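Local coordinates for giding protein-mglB (Thermus thermophilus, PDB 1J3W) that may act as a molecular adaptor and guanyl-nucleotide exchange factor in gliding motility, at residues B[18-23]-B[30-35]; B[42-47]-B[54-59]; B[82-87]-B[93-98]; B[107-112]-B[116-121]. All blocks are in the same frame, centred on the assembly; numbering follows the deposited sequence.

Contact 1 of 4, residues B[18-23]-B[30-35]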
loop_
_atom_site.group_PDB
_atom_site.type_symbol
_atom_site.label_atom_id
_atom_site.label_comp_id
_atom_site.label_asym_id
_atom_site.label_seq_id
_atom_site.Cartn_x
_atom_site.Cartn_y
_atom_site.Cartn_z
ATOM N N GLU B 18 16.201 -26.950 -1.500
ATOM C CA GLU B 18 16.535 -27.632 -2.742
ATOM C C GLU B 18 15.775 -26.999 -3.907
ATOM O O GLU B 18 16.341 -26.794 -4.983
ATOM C CB GLU B 18 16.214 -29.123 -2.620
ATOM C CG GLU B 18 17.345 -29.913 -1.977
ATOM C CD GLU B 18 16.875 -31.201 -1.335
ATOM O OE1 GLU B 18 15.886 -31.784 -1.828
ATOM O OE2 GLU B 18 17.506 -31.635 -0.344
ATOM N N VAL B 19 14.502 -26.678 -3.691
ATOM C CA VAL B 19 13.711 -26.043 -4.737
ATOM C C VAL B 19 14.331 -24.690 -5.084
ATOM O O VAL B 19 14.492 -24.356 -6.259
ATOM C CB VAL B 19 12.249 -25.812 -4.297
ATOM C CG1 VAL B 19 11.512 -25.002 -5.360
ATOM C CG2 VAL B 19 11.546 -27.150 -4.087
ATOM N N LEU B 20 14.699 -23.918 -4.066
ATOM C CA LEU B 20 15.284 -22.602 -4.313
ATOM C C LEU B 20 16.589 -22.697 -5.087
ATOM O O LEU B 20 16.809 -21.933 -6.027
ATOM C CB LEU B 20 15.512 -21.849 -2.996
ATOM C CG LEU B 20 14.260 -21.515 -2.179
ATOM C CD1 LEU B 20 14.674 -20.794 -0.916
ATOM C CD2 LEU B 20 13.297 -20.651 -2.988
ATOM N N GLU B 21 17.449 -23.635 -4.701
ATOM C CA GLU B 21 18.727 -23.820 -5.375
ATOM C C GLU B 21 18.541 -24.225 -6.834
ATOM O O GLU B 21 19.201 -23.686 -7.728
ATOM C CB GLU B 21 19.558 -24.878 -4.643
ATOM C CG GLU B 21 20.055 -24.416 -3.285
ATOM C CD GLU B 21 20.670 -25.534 -2.466
ATOM O OE1 GLU B 21 21.324 -25.225 -1.446
ATOM O OE2 GLU B 21 20.495 -26.715 -2.832
ATOM N N GLU B 22 17.645 -25.175 -7.071
ATOM C CA GLU B 22 17.377 -25.643 -8.425
ATOM C C GLU B 22 16.797 -24.517 -9.273
ATOM O O GLU B 22 17.145 -24.363 -10.444
ATOM C CB GLU B 22 16.398 -26.820 -8.389
ATOM C CG GLU B 22 16.952 -28.053 -7.686
ATOM C CD GLU B 22 15.899 -29.121 -7.466
ATOM O OE1 GLU B 22 16.245 -30.197 -6.930
ATOM O OE2 GLU B 22 14.725 -28.886 -7.824
ATOM N N THR B 23 15.919 -23.718 -8.675
ATOM C CA THR B 23 15.293 -22.619 -9.399
ATOM C C THR B 23 16.331 -21.579 -9.830
ATOM O O THR B 23 16.245 -21.029 -10.928
ATOM C CB THR B 23 14.187 -21.981 -8.543
ATOM O OG1 THR B 23 13.221 -22.993 -8.215
ATOM C CG2 THR B 23 13.472 -20.873 -9.310
ATOM N N ARG B 30 19.417 -14.182 -9.485
ATOM C CA ARG B 30 20.421 -13.908 -8.468
ATOM C C ARG B 30 20.053 -14.449 -7.098
ATOM O O ARG B 30 20.857 -15.111 -6.443
ATOM C CB ARG B 30 20.642 -12.401 -8.308
ATOM C CG ARG B 30 21.300 -11.691 -9.466
ATOM C CD ARG B 30 21.668 -10.272 -9.035
ATOM N NE ARG B 30 22.374 -9.536 -10.078
ATOM C CZ ARG B 30 22.980 -8.371 -9.883
ATOM N NH1 ARG B 30 22.973 -7.810 -8.679
ATOM N NH2 ARG B 30 23.578 -7.756 -10.896
ATOM N N TYR B 31 18.835 -14.145 -6.657
ATOM C CA TYR B 31 18.405 -14.545 -5.324
ATOM C C TYR B 31 17.014 -15.142 -5.337
ATOM O O TYR B 31 16.146 -14.711 -6.104
ATOM C CB TYR B 31 18.429 -13.322 -4.388
ATOM C CG TYR B 31 19.640 -12.426 -4.576
ATOM C CD1 TYR B 31 20.932 -12.918 -4.385
ATOM C CD2 TYR B 31 19.496 -11.102 -4.996
ATOM C CE1 TYR B 31 22.049 -12.120 -4.620
ATOM C CE2 TYR B 31 20.611 -10.294 -5.234
ATOM C CZ TYR B 31 21.882 -10.814 -5.046
ATOM O OH TYR B 31 22.985 -10.032 -5.310
ATOM N N ALA B 32 16.806 -16.132 -4.479
ATOM C CA ALA B 32 15.515 -16.801 -4.370
ATOM C C ALA B 32 15.134 -16.899 -2.904
ATOM O O ALA B 32 15.947 -17.296 -2.069
ATOM C CB ALA B 32 15.591 -18.188 -4.984
ATOM N N LEU B 33 13.900 -16.533 -2.581
ATOM C CA LEU B 33 13.454 -16.591 -1.197
ATOM C C LEU B 33 12.028 -17.069 -1.072
ATOM O O LEU B 33 11.218 -16.888 -1.983
ATOM C CB LEU B 33 13.494 -15.210 -0.536
ATOM C CG LEU B 33 14.666 -14.245 -0.605
ATOM C CD1 LEU B 33 14.665 -13.527 -1.949
ATOM C CD2 LEU B 33 14.514 -13.226 0.524
ATOM N N LEU B 34 11.732 -17.689 0.065
ATOM C CA LEU B 34 10.396 -18.019 0.394
ATOM C C LEU B 34 10.112 -17.262 1.641
ATOM O O LEU B 34 10.835 -17.345 2.623
ATOM C CB LEU B 34 10.325 -19.519 0.674
ATOM C CG LEU B 34 8.928 -19.957 1.115
ATOM C CD1 LEU B 34 7.917 -19.912 -0.032
ATOM C CD2 LEU B 34 8.894 -21.382 1.662
ATOM N N ILE B 35 9.090 -16.419 1.589
ATOM C CA ILE B 35 8.759 -15.562 2.722
ATOM C C ILE B 35 7.297 -15.747 3.084
ATOM O O ILE B 35 6.511 -16.226 2.273
ATOM C CB ILE B 35 9.008 -14.070 2.384
ATOM C CG1 ILE B 35 7.979 -13.569 1.362
ATOM C CG2 ILE B 35 10.413 -13.902 1.802
ATOM C CD1 ILE B 35 8.099 -12.087 1.054
#
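Leu20 of helix 18-23 presses its branched end against Ala32 of strand 31-35. The two methyls divide the work: Leu20 CD2 meets Ala32 CB at 3.9 Å, and Leu20 CD1 lies the same distance, 3.9 Å, from Ala32 O. Further along the strand CD2 comes to 4.2 Å from Leu33 N, which puts the leucine tip over the backbone beyond the alanine as well as over its methyl. With CG anti to the carbonyl carbon (chi1 -63°) and CD1 anti to CA (chi2 179°), the side chain leaves the helix pointing at the sheet. The alanine admits the helix closely: the CA atoms of Leu20 and Ala32 are 5.8 Å apart, the segment axes approach to 8.3 Å, and their directions differ by 152°, a nearly antiparallel passage.

One layer out, Ala43 and Leu105 touch Leu20 from the adjoining strands, while Thr23 packs on Leu107. The Thr23 hydroxyl is turned back into its own helix, OG1 donating to Val19 O at 2.7 Å. That carbonyl also accepts the helical bond from Thr23 N, and the two donors arrive from opposite faces of its plane. Val19 itself leans on helix 115-135.

No hydrogen bond joins the two segments, and all four touching residues are buried. The helix is therefore held to this part of the sheet by shape and apolar burial, with the Thr23 hydroxyl satisfied by its own helix; this is helix-on-sheet packing in the Roadblock/LC7 core.

Contact 2 of 4, residues B[42-47]-B[54-59]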
loop_
_atom_site.group_PDB
_atom_site.type_symbol
_atom_site.label_atom_id
_atom_site.label_comp_id
_atom_site.label_asym_id
_atom_site.label_seq_id
_atom_site.Cartn_x
_atom_site.Cartn_y
_atom_site.Cartn_z
ATOM N N LEU B 42 11.529 -17.303 5.339
ATOM C CA LEU B 42 11.453 -18.690 5.787
ATOM C C LEU B 42 12.644 -19.504 5.305
ATOM O O LEU B 42 13.082 -20.437 5.976
ATOM C CB LEU B 42 10.156 -19.327 5.285
ATOM C CG LEU B 42 8.879 -18.536 5.593
ATOM C CD1 LEU B 42 7.668 -19.320 5.118
ATOM C CD2 LEU B 42 8.788 -18.264 7.085
ATOM N N ALA B 43 13.157 -19.156 4.129
ATOM C CA ALA B 43 14.313 -19.833 3.543
ATOM C C ALA B 43 14.807 -18.960 2.396
ATOM O O ALA B 43 14.011 -18.290 1.734
ATOM C CB ALA B 43 13.919 -21.210 3.016
ATOM N N HIS B 44 16.115 -18.944 2.169
ATOM C CA HIS B 44 16.666 -18.142 1.084
ATOM C C HIS B 44 17.975 -18.725 0.586
ATOM O O HIS B 44 18.746 -19.295 1.357
ATOM C CB HIS B 44 16.877 -16.689 1.529
ATOM C CG HIS B 44 17.933 -16.515 2.574
ATOM N ND1 HIS B 44 19.272 -16.381 2.268
ATOM C CD2 HIS B 44 17.848 -16.449 3.924
ATOM C CE1 HIS B 44 19.963 -16.237 3.384
ATOM N NE2 HIS B 44 19.123 -16.277 4.404
ATOM N N LYS B 45 18.203 -18.594 -0.717
ATOM C CA LYS B 45 19.423 -19.076 -1.345
ATOM C C LYS B 45 19.868 -18.067 -2.387
ATOM O O LYS B 45 19.041 -17.395 -3.012
ATOM C CB LYS B 45 19.193 -20.448 -1.987
ATOM C CG LYS B 45 19.039 -21.553 -0.952
ATOM C CD LYS B 45 20.323 -21.722 -0.147
ATOM C CE LYS B 45 20.065 -22.445 1.167
ATOM N NZ LYS B 45 21.320 -22.663 1.949
ATOM N N GLU B 46 21.179 -17.953 -2.562
ATOM C CA GLU B 46 21.742 -17.004 -3.511
ATOM C C GLU B 46 22.612 -17.729 -4.514
ATOM O O GLU B 46 23.236 -18.739 -4.186
ATOM C CB GLU B 46 22.587 -15.958 -2.778
ATOM C CG GLU B 46 21.818 -15.110 -1.761
ATOM C CD GLU B 46 21.486 -15.859 -0.481
ATOM O OE1 GLU B 46 22.427 -16.317 0.208
ATOM O OE2 GLU B 46 20.287 -15.985 -0.161
ATOM N N ALA B 47 22.649 -17.222 -5.741
ATOM C CA ALA B 47 23.477 -17.838 -6.774
ATOM C C ALA B 47 24.937 -17.648 -6.392
ATOM O O ALA B 47 25.327 -16.582 -5.927
ATOM C CB ALA B 47 23.201 -17.194 -8.122
ATOM N N PRO B 54 20.925 -7.323 -1.556
ATOM C CA PRO B 54 20.555 -6.172 -0.735
ATOM C C PRO B 54 20.006 -6.823 0.534
ATOM O O PRO B 54 19.765 -8.031 0.551
ATOM C CB PRO B 54 19.471 -5.495 -1.569
ATOM C CG PRO B 54 18.829 -6.638 -2.279
ATOM C CD PRO B 54 20.016 -7.472 -2.708
ATOM N N PRO B 55 19.812 -6.053 1.614
ATOM C CA PRO B 55 19.286 -6.653 2.847
ATOM C C PRO B 55 18.049 -7.500 2.554
ATOM O O PRO B 55 17.009 -6.972 2.160
ATOM C CB PRO B 55 18.970 -5.435 3.713
ATOM C CG PRO B 55 19.988 -4.432 3.260
ATOM C CD PRO B 55 19.984 -4.597 1.761
ATOM N N LEU B 56 18.151 -8.807 2.763
ATOM C CA LEU B 56 17.033 -9.695 2.463
ATOM C C LEU B 56 15.822 -9.506 3.355
ATOM O O LEU B 56 14.692 -9.718 2.915
ATOM C CB LEU B 56 17.490 -11.154 2.491
ATOM C CG LEU B 56 18.490 -11.530 1.394
ATOM C CD1 LEU B 56 18.861 -12.995 1.548
ATOM C CD2 LEU B 56 17.897 -11.270 0.016
ATOM N N ASP B 57 16.044 -9.121 4.608
ATOM C CA ASP B 57 14.914 -8.898 5.496
ATOM C C ASP B 57 14.131 -7.676 5.013
ATOM O O ASP B 57 12.902 -7.683 5.016
ATOM C CB ASP B 57 15.387 -8.748 6.954
ATOM C CG ASP B 57 16.377 -7.615 7.157
ATOM O OD1 ASP B 57 17.130 -7.250 6.227
ATOM O OD2 ASP B 57 16.414 -7.091 8.290
ATOM N N THR B 58 14.842 -6.647 4.562
ATOM C CA THR B 58 14.183 -5.453 4.047
ATOM C C THR B 58 13.449 -5.804 2.750
ATOM O O THR B 58 12.318 -5.370 2.533
ATOM C CB THR B 58 15.193 -4.332 3.779
ATOM O OG1 THR B 58 15.926 -4.066 4.983
ATOM C CG2 THR B 58 14.475 -3.056 3.339
ATOM N N LEU B 59 14.086 -6.600 1.892
ATOM C CA LEU B 59 13.457 -7.001 0.638
ATOM C C LEU B 59 12.146 -7.730 0.926
ATOM O O LEU B 59 11.109 -7.428 0.333
ATOM C CB LEU B 59 14.387 -7.920 -0.163
ATOM C CG LEU B 59 13.770 -8.565 -1.412
ATOM C CD1 LEU B 59 13.348 -7.487 -2.398
ATOM C CD2 LEU B 59 14.777 -9.517 -2.057
#
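Edge strand 42-46 of the Roadblock/LC7 sheet meets the first turn of helix 56-69 here, where Leu56 CD1 rests on a His44-Glu46 pair. The methyl lies over one face of the imidazole, 3.8 Å from its centroid and 25° off the ring normal, a CH-pi contact displaced toward the rim; its closest ring atom is His44 ND1, 3.5 Å from Leu56 CD1. The same methyl comes to 3.7 Å from Glu46 OE2, and so covers both members of the pair.

His44 and Glu46, two residues apart on the strand, project to the same side. His44 ND1 donates to Glu46 OE2 over 2.7 Å, nearly straight (165° at the hydrogen). The oxygen lies almost in the ring plane and is met on its syn side, somewhat out of the carboxylate plane. A bend in the glutamate chain (chi2 75°) carries the carboxylate back along the strand to this position. The bond fixes the rotation of the imidazole and keeps one face turned to Leu56.

Around the site, Leu33 touches both His44 and Leu56, Tyr31 packs on Glu46, and Leu76 of the second subunit packs on Pro54, Pro55, Thr58 and Leu59. Were His44 an alanine, Glu46 OE2 would probably lose its N-H donor and the Leu56 methyl the ring it lies over.

No hydrogen bond crosses between the segments, so the helix start meets the strand through one methyl alone. The acidic neighbour would be expected to favour a protonated imidazole.

Contact 3 of 4, residues B[82-87]-B[93-98]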
loop_
_atom_site.group_PDB
_atom_site.type_symbol
_atom_site.label_atom_id
_atom_site.label_comp_id
_atom_site.label_asym_id
_atom_site.label_seq_id
_atom_site.Cartn_x
_atom_site.Cartn_y
_atom_site.Cartn_z
ATOM N N PHE B 82 -3.646 -10.575 -6.290
ATOM C CA PHE B 82 -2.877 -11.009 -7.445
ATOM C C PHE B 82 -2.004 -12.169 -7.000
ATOM O O PHE B 82 -1.370 -12.109 -5.950
ATOM C CB PHE B 82 -2.008 -9.867 -7.969
ATOM C CG PHE B 82 -2.798 -8.733 -8.552
ATOM C CD1 PHE B 82 -3.592 -8.929 -9.677
ATOM C CD2 PHE B 82 -2.752 -7.470 -7.975
ATOM C CE1 PHE B 82 -4.328 -7.879 -10.220
ATOM C CE2 PHE B 82 -3.483 -6.416 -8.507
ATOM C CZ PHE B 82 -4.272 -6.618 -9.632
ATOM N N GLN B 83 -1.981 -13.228 -7.797
ATOM C CA GLN B 83 -1.181 -14.397 -7.463
ATOM C C GLN B 83 0.254 -14.272 -7.950
ATOM O O GLN B 83 1.185 -14.669 -7.255
ATOM C CB GLN B 83 -1.804 -15.661 -8.064
ATOM C CG GLN B 83 -3.034 -16.194 -7.327
ATOM C CD GLN B 83 -4.226 -15.261 -7.401
ATOM O OE1 GLN B 83 -4.604 -14.802 -8.480
ATOM N NE2 GLN B 83 -4.837 -14.988 -6.252
ATOM N N GLU B 84 0.428 -13.708 -9.141
ATOM C CA GLU B 84 1.747 -13.557 -9.740
ATOM C C GLU B 84 1.997 -12.100 -10.106
ATOM O O GLU B 84 1.115 -11.429 -10.639
ATOM C CB GLU B 84 1.824 -14.431 -10.995
ATOM C CG GLU B 84 3.187 -14.553 -11.639
ATOM C CD GLU B 84 3.154 -15.457 -12.857
ATOM O OE1 GLU B 84 2.348 -15.190 -13.773
ATOM O OE2 GLU B 84 3.925 -16.438 -12.903
ATOM N N GLU B 85 3.201 -11.614 -9.822
ATOM C CA GLU B 85 3.560 -10.238 -10.132
ATOM C C GLU B 85 4.988 -10.146 -10.641
ATOM O O GLU B 85 5.883 -10.811 -10.118
ATOM C CB GLU B 85 3.433 -9.348 -8.888
ATOM C CG GLU B 85 2.008 -9.152 -8.366
ATOM C CD GLU B 85 1.934 -8.146 -7.222
ATOM O OE1 GLU B 85 2.869 -7.324 -7.078
ATOM O OE2 GLU B 85 0.933 -8.160 -6.474
ATOM N N VAL B 86 5.198 -9.319 -11.660
ATOM C CA VAL B 86 6.532 -9.104 -12.209
ATOM C C VAL B 86 6.784 -7.600 -12.263
ATOM O O VAL B 86 5.950 -6.849 -12.765
ATOM C CB VAL B 86 6.672 -9.683 -13.632
ATOM C CG1 VAL B 86 8.039 -9.333 -14.200
ATOM C CG2 VAL B 86 6.488 -11.188 -13.599
ATOM N N HIS B 87 7.915 -7.165 -11.714
ATOM C CA HIS B 87 8.301 -5.751 -11.716
ATOM C C HIS B 87 9.637 -5.687 -12.429
ATOM O O HIS B 87 10.602 -6.342 -12.020
ATOM C CB HIS B 87 8.456 -5.216 -10.290
ATOM C CG HIS B 87 7.173 -5.154 -9.521
ATOM N ND1 HIS B 87 6.563 -6.270 -8.991
ATOM C CD2 HIS B 87 6.375 -4.105 -9.211
ATOM C CE1 HIS B 87 5.445 -5.912 -8.387
ATOM N NE2 HIS B 87 5.306 -4.603 -8.506
ATOM N N GLY B 93 15.024 -7.045 -12.073
ATOM C CA GLY B 93 13.634 -7.453 -12.097
ATOM C C GLY B 93 13.270 -8.231 -10.845
ATOM O O GLY B 93 14.138 -8.760 -10.135
ATOM N N LEU B 94 11.972 -8.302 -10.578
ATOM C CA LEU B 94 11.448 -8.997 -9.414
ATOM C C LEU B 94 10.247 -9.839 -9.820
ATOM O O LEU B 94 9.333 -9.351 -10.481
ATOM C CB LEU B 94 11.024 -7.968 -8.358
ATOM C CG LEU B 94 10.428 -8.444 -7.035
ATOM C CD1 LEU B 94 11.498 -9.133 -6.214
ATOM C CD2 LEU B 94 9.871 -7.244 -6.274
ATOM N N TYR B 95 10.268 -11.111 -9.440
ATOM C CA TYR B 95 9.178 -12.037 -9.720
ATOM C C TYR B 95 8.658 -12.526 -8.378
ATOM O O TYR B 95 9.431 -12.993 -7.542
ATOM C CB TYR B 95 9.680 -13.239 -10.523
ATOM C CG TYR B 95 8.650 -14.327 -10.727
ATOM C CD1 TYR B 95 7.732 -14.255 -11.769
ATOM C CD2 TYR B 95 8.590 -15.427 -9.870
ATOM C CE1 TYR B 95 6.778 -15.248 -11.962
ATOM C CE2 TYR B 95 7.634 -16.430 -10.052
ATOM C CZ TYR B 95 6.734 -16.331 -11.099
ATOM O OH TYR B 95 5.774 -17.305 -11.281
ATOM N N VAL B 96 7.353 -12.404 -8.170
ATOM C CA VAL B 96 6.732 -12.862 -6.937
ATOM C C VAL B 96 5.523 -13.716 -7.294
ATOM O O VAL B 96 4.710 -13.333 -8.137
ATOM C CB VAL B 96 6.269 -11.678 -6.065
ATOM C CG1 VAL B 96 5.646 -12.192 -4.774
ATOM C CG2 VAL B 96 7.447 -10.772 -5.757
ATOM N N ASP B 97 5.405 -14.879 -6.663
ATOM C CA ASP B 97 4.278 -15.757 -6.932
ATOM C C ASP B 97 3.845 -16.415 -5.631
ATOM O O ASP B 97 4.668 -16.712 -4.767
ATOM C CB ASP B 97 4.667 -16.817 -7.970
ATOM C CG ASP B 97 3.465 -17.584 -8.510
ATOM O OD1 ASP B 97 2.332 -17.058 -8.459
ATOM O OD2 ASP B 97 3.659 -18.711 -9.004
ATOM N N GLU B 98 2.543 -16.612 -5.482
ATOM C CA GLU B 98 2.018 -17.239 -4.284
ATOM C C GLU B 98 2.490 -18.677 -4.159
ATOM O O GLU B 98 2.482 -19.435 -5.134
ATOM C CB GLU B 98 0.488 -17.215 -4.293
ATOM C CG GLU B 98 -0.121 -15.910 -3.832
ATOM C CD GLU B 98 -1.632 -15.987 -3.724
ATOM O OE1 GLU B 98 -2.138 -16.991 -3.181
ATOM O OE2 GLU B 98 -2.310 -15.044 -4.174
HETATM O O HOH W 1 2.338 -12.488 -5.881
HETATM O O HOH W 2 7.072 -8.773 -8.339
#
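Tyr95 OH donates to Glu84 OE2 at 2.6 Å, using the anti lone pair of that oxygen. The carboxylate oxygen sits at the ring edge, in its plane, while the carboxylate as a whole is turned 65° against the ring. With CG anti to the backbone N (chi1 174°), Tyr95 sends its ring alongside the neighbouring strand, where CD1 touches Val86 CG2 at 3.8 Å. A phenylalanine in place of Tyr95 would probably leave Glu84 OE2 without this donor, with a long, weak ion pair to Lys123 and the like charge of Asp97 nearby.

Beneath the side chains, the antiparallel hairpin is closed by reciprocal backbone bonds: Glu85 N to Val96 O at 2.8 Å and Val96 N to Glu85 O at 2.9 Å, then the same exchange between His87 and Leu94. At the far end Glu98 N reaches Gln83 O at 3.0 Å.

Tyr95 and Asp97 face helix 115-135, Asp97 bonding to Lys123 and Ser126. On the reverse face Glu85 is held by Asn66 and Thr70. Strand 93-98 lies between 103-109 and 84-88, and the latter pairs antiparallel with a strand of the second subunit, continuing the sheet across the interface.

Contact 4 of 4, residues B[107-112]-B[116-121]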
loop_
_atom_site.group_PDB
_atom_site.type_symbol
_atom_site.label_atom_id
_atom_site.label_comp_id
_atom_site.label_asym_id
_atom_site.label_seq_id
_atom_site.Cartn_x
_atom_site.Cartn_y
_atom_site.Cartn_z
ATOM N N LEU B 107 11.875 -14.024 -6.548
ATOM C CA LEU B 107 13.087 -14.199 -7.341
ATOM C C LEU B 107 13.558 -12.823 -7.776
ATOM O O LEU B 107 12.778 -12.034 -8.309
ATOM C CB LEU B 107 12.835 -15.050 -8.589
ATOM C CG LEU B 107 12.402 -16.503 -8.387
ATOM C CD1 LEU B 107 12.171 -17.173 -9.740
ATOM C CD2 LEU B 107 13.483 -17.254 -7.612
ATOM N N VAL B 108 14.826 -12.528 -7.520
ATOM C CA VAL B 108 15.425 -11.260 -7.929
ATOM C C VAL B 108 16.361 -11.639 -9.065
ATOM O O VAL B 108 17.188 -12.546 -8.919
ATOM C CB VAL B 108 16.235 -10.618 -6.792
ATOM C CG1 VAL B 108 16.979 -9.388 -7.315
ATOM C CG2 VAL B 108 15.306 -10.237 -5.649
ATOM N N PHE B 109 16.239 -10.952 -10.195
ATOM C CA PHE B 109 17.061 -11.298 -11.343
ATOM C C PHE B 109 17.548 -10.085 -12.108
ATOM O O PHE B 109 17.051 -8.976 -11.915
ATOM C CB PHE B 109 16.262 -12.229 -12.272
ATOM C CG PHE B 109 14.980 -11.625 -12.807
ATOM C CD1 PHE B 109 14.965 -10.950 -14.026
ATOM C CD2 PHE B 109 13.785 -11.734 -12.091
ATOM C CE1 PHE B 109 13.780 -10.391 -14.525
ATOM C CE2 PHE B 109 12.599 -11.181 -12.579
ATOM C CZ PHE B 109 12.594 -10.510 -13.795
ATOM N N ASP B 110 18.553 -10.299 -12.948
ATOM C CA ASP B 110 19.090 -9.231 -13.780
ATOM C C ASP B 110 18.963 -9.655 -15.241
ATOM O O ASP B 110 18.228 -10.599 -15.554
ATOM C CB ASP B 110 20.543 -8.888 -13.380
ATOM C CG ASP B 110 21.509 -10.046 -13.548
ATOM O OD1 ASP B 110 22.539 -10.063 -12.838
ATOM O OD2 ASP B 110 21.264 -10.921 -14.389
ATOM N N GLU B 111 19.651 -8.959 -16.139
ATOM C CA GLU B 111 19.551 -9.274 -17.560
ATOM C C GLU B 111 20.027 -10.665 -17.955
ATOM O O GLU B 111 19.699 -11.145 -19.039
ATOM C CB GLU B 111 20.306 -8.233 -18.396
ATOM C CG GLU B 111 21.743 -8.023 -17.964
ATOM C CD GLU B 111 21.907 -6.798 -17.095
ATOM O OE1 GLU B 111 21.936 -5.680 -17.656
ATOM O OE2 GLU B 111 21.992 -6.949 -15.857
ATOM N N THR B 112 20.788 -11.323 -17.088
ATOM C CA THR B 112 21.280 -12.653 -17.428
ATOM C C THR B 112 20.280 -13.771 -17.151
ATOM O O THR B 112 20.565 -14.940 -17.404
ATOM C CB THR B 112 22.631 -12.970 -16.736
ATOM O OG1 THR B 112 22.477 -13.012 -15.311
ATOM C CG2 THR B 112 23.659 -11.916 -17.109
ATOM N N GLY B 116 11.473 -15.619 -19.702
ATOM C CA GLY B 116 10.668 -16.802 -19.943
ATOM C C GLY B 116 11.051 -17.930 -19.004
ATOM O O GLY B 116 10.197 -18.695 -18.552
ATOM N N LYS B 117 12.342 -18.036 -18.707
ATOM C CA LYS B 117 12.832 -19.080 -17.812
ATOM C C LYS B 117 12.409 -18.750 -16.382
ATOM O O LYS B 117 12.009 -19.627 -15.614
ATOM C CB LYS B 117 14.358 -19.169 -17.884
ATOM C CG LYS B 117 14.922 -19.610 -19.229
ATOM C CD LYS B 117 14.785 -21.105 -19.438
ATOM C CE LYS B 117 15.575 -21.553 -20.662
ATOM N NZ LYS B 117 15.654 -23.034 -20.752
ATOM N N VAL B 118 12.501 -17.474 -16.024
ATOM C CA VAL B 118 12.114 -17.039 -14.690
ATOM C C VAL B 118 10.662 -17.408 -14.394
ATOM O O VAL B 118 10.354 -17.963 -13.339
ATOM C CB VAL B 118 12.294 -15.505 -14.537
ATOM C CG1 VAL B 118 11.670 -15.028 -13.234
ATOM C CG2 VAL B 118 13.778 -15.153 -14.563
ATOM N N LYS B 119 9.774 -17.114 -15.334
ATOM C CA LYS B 119 8.360 -17.402 -15.134
ATOM C C LYS B 119 8.027 -18.885 -15.185
ATOM O O LYS B 119 7.202 -19.371 -14.404
ATOM C CB LYS B 119 7.529 -16.632 -16.156
ATOM C CG LYS B 119 7.773 -15.129 -16.079
ATOM C CD LYS B 119 6.724 -14.338 -16.828
ATOM C CE LYS B 119 5.386 -14.390 -16.113
ATOM N NZ LYS B 119 4.359 -13.608 -16.846
ATOM N N LEU B 120 8.672 -19.604 -16.097
ATOM C CA LEU B 120 8.442 -21.039 -16.237
ATOM C C LEU B 120 8.861 -21.782 -14.972
ATOM O O LEU B 120 8.052 -22.445 -14.322
ATOM C CB LEU B 120 9.234 -21.581 -17.432
ATOM C CG LEU B 120 9.212 -23.099 -17.640
ATOM C CD1 LEU B 120 7.797 -23.542 -17.914
ATOM C CD2 LEU B 120 10.123 -23.482 -18.799
ATOM N N HIS B 121 10.131 -21.656 -14.613
ATOM C CA HIS B 121 10.641 -22.347 -13.440
ATOM C C HIS B 121 10.186 -21.705 -12.137
ATOM O O HIS B 121 10.115 -22.369 -11.102
ATOM C CB HIS B 121 12.163 -22.442 -13.546
ATOM C CG HIS B 121 12.616 -23.221 -14.742
ATOM N ND1 HIS B 121 12.546 -24.596 -14.801
ATOM C CD2 HIS B 121 13.063 -22.814 -15.954
ATOM C CE1 HIS B 121 12.929 -25.003 -15.998
ATOM N NE2 HIS B 121 13.248 -23.942 -16.718
#
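Val118 of helix 116-121 fits against two side chains of strand 107-109, one methyl serving both. Val118 CG1 lies 4.1 Å from Leu107 CD1 and 4.0 Å from Phe109 CE2. Its other branch, CG2, stands over a face of the Phe109 ring, 4.3 Å from the centroid and 17° off the normal, a CH-pi contact offset toward the rim. Phe109 has its CG set between the backbone N and the carbonyl carbon (chi1 60°), which swings the ring toward the helix. Leu107 and Val118 instead slide past each other in opposite directions. All three residues are buried, and Tyr95 touches each of them.

Past Phe109 the character changes. No side chain of 110-112 meets the helical segment, and Glu111 and Thr112 are exposed, as are Gly116, Lys117 and Leu120 on the helix. Part of the order in the connection comes from within: Asp110 OD2 accepts from Thr112 N at 2.8 Å, an Asx turn, and also from Thr112 OG1 at 2.6 Å. The hydroxyl takes the syn lone pair, whereas the N-H comes from the anti side, 31° out of the carboxylate plane. Asp110 OD1 is left to a salt bridge with Arg30.

A buried strand thus runs through a short, polar turn into the long C-terminal helix, which folds back over the sheet, as expected of the closing strand-to-helix step of a Roadblock/LC7 fold.

All four contacts draw on one five-stranded antiparallel sheet. Contacts 1 and 2 share its 31-36/41-46 edge, with Leu34 O 2.8 Å from Leu42 N and centres 9 Å apart. Contact 4 links the two halves: Ala32 CB of contact 1 packs 3.5 Å from Leu107 CD2, while on the other flank Gly93 N of contact 3 lies 2.8 Å from Phe109 O. Contacts 1 and 3 do not touch; their centres, 14 Å apart, fall on opposite sides of the chain's centre. Contacts 1 and 4 place helices on one face, contact 2 on the other. Contacts 2, 3 and 4 also reach the second subunit, where strand 84-88 extends the sheet.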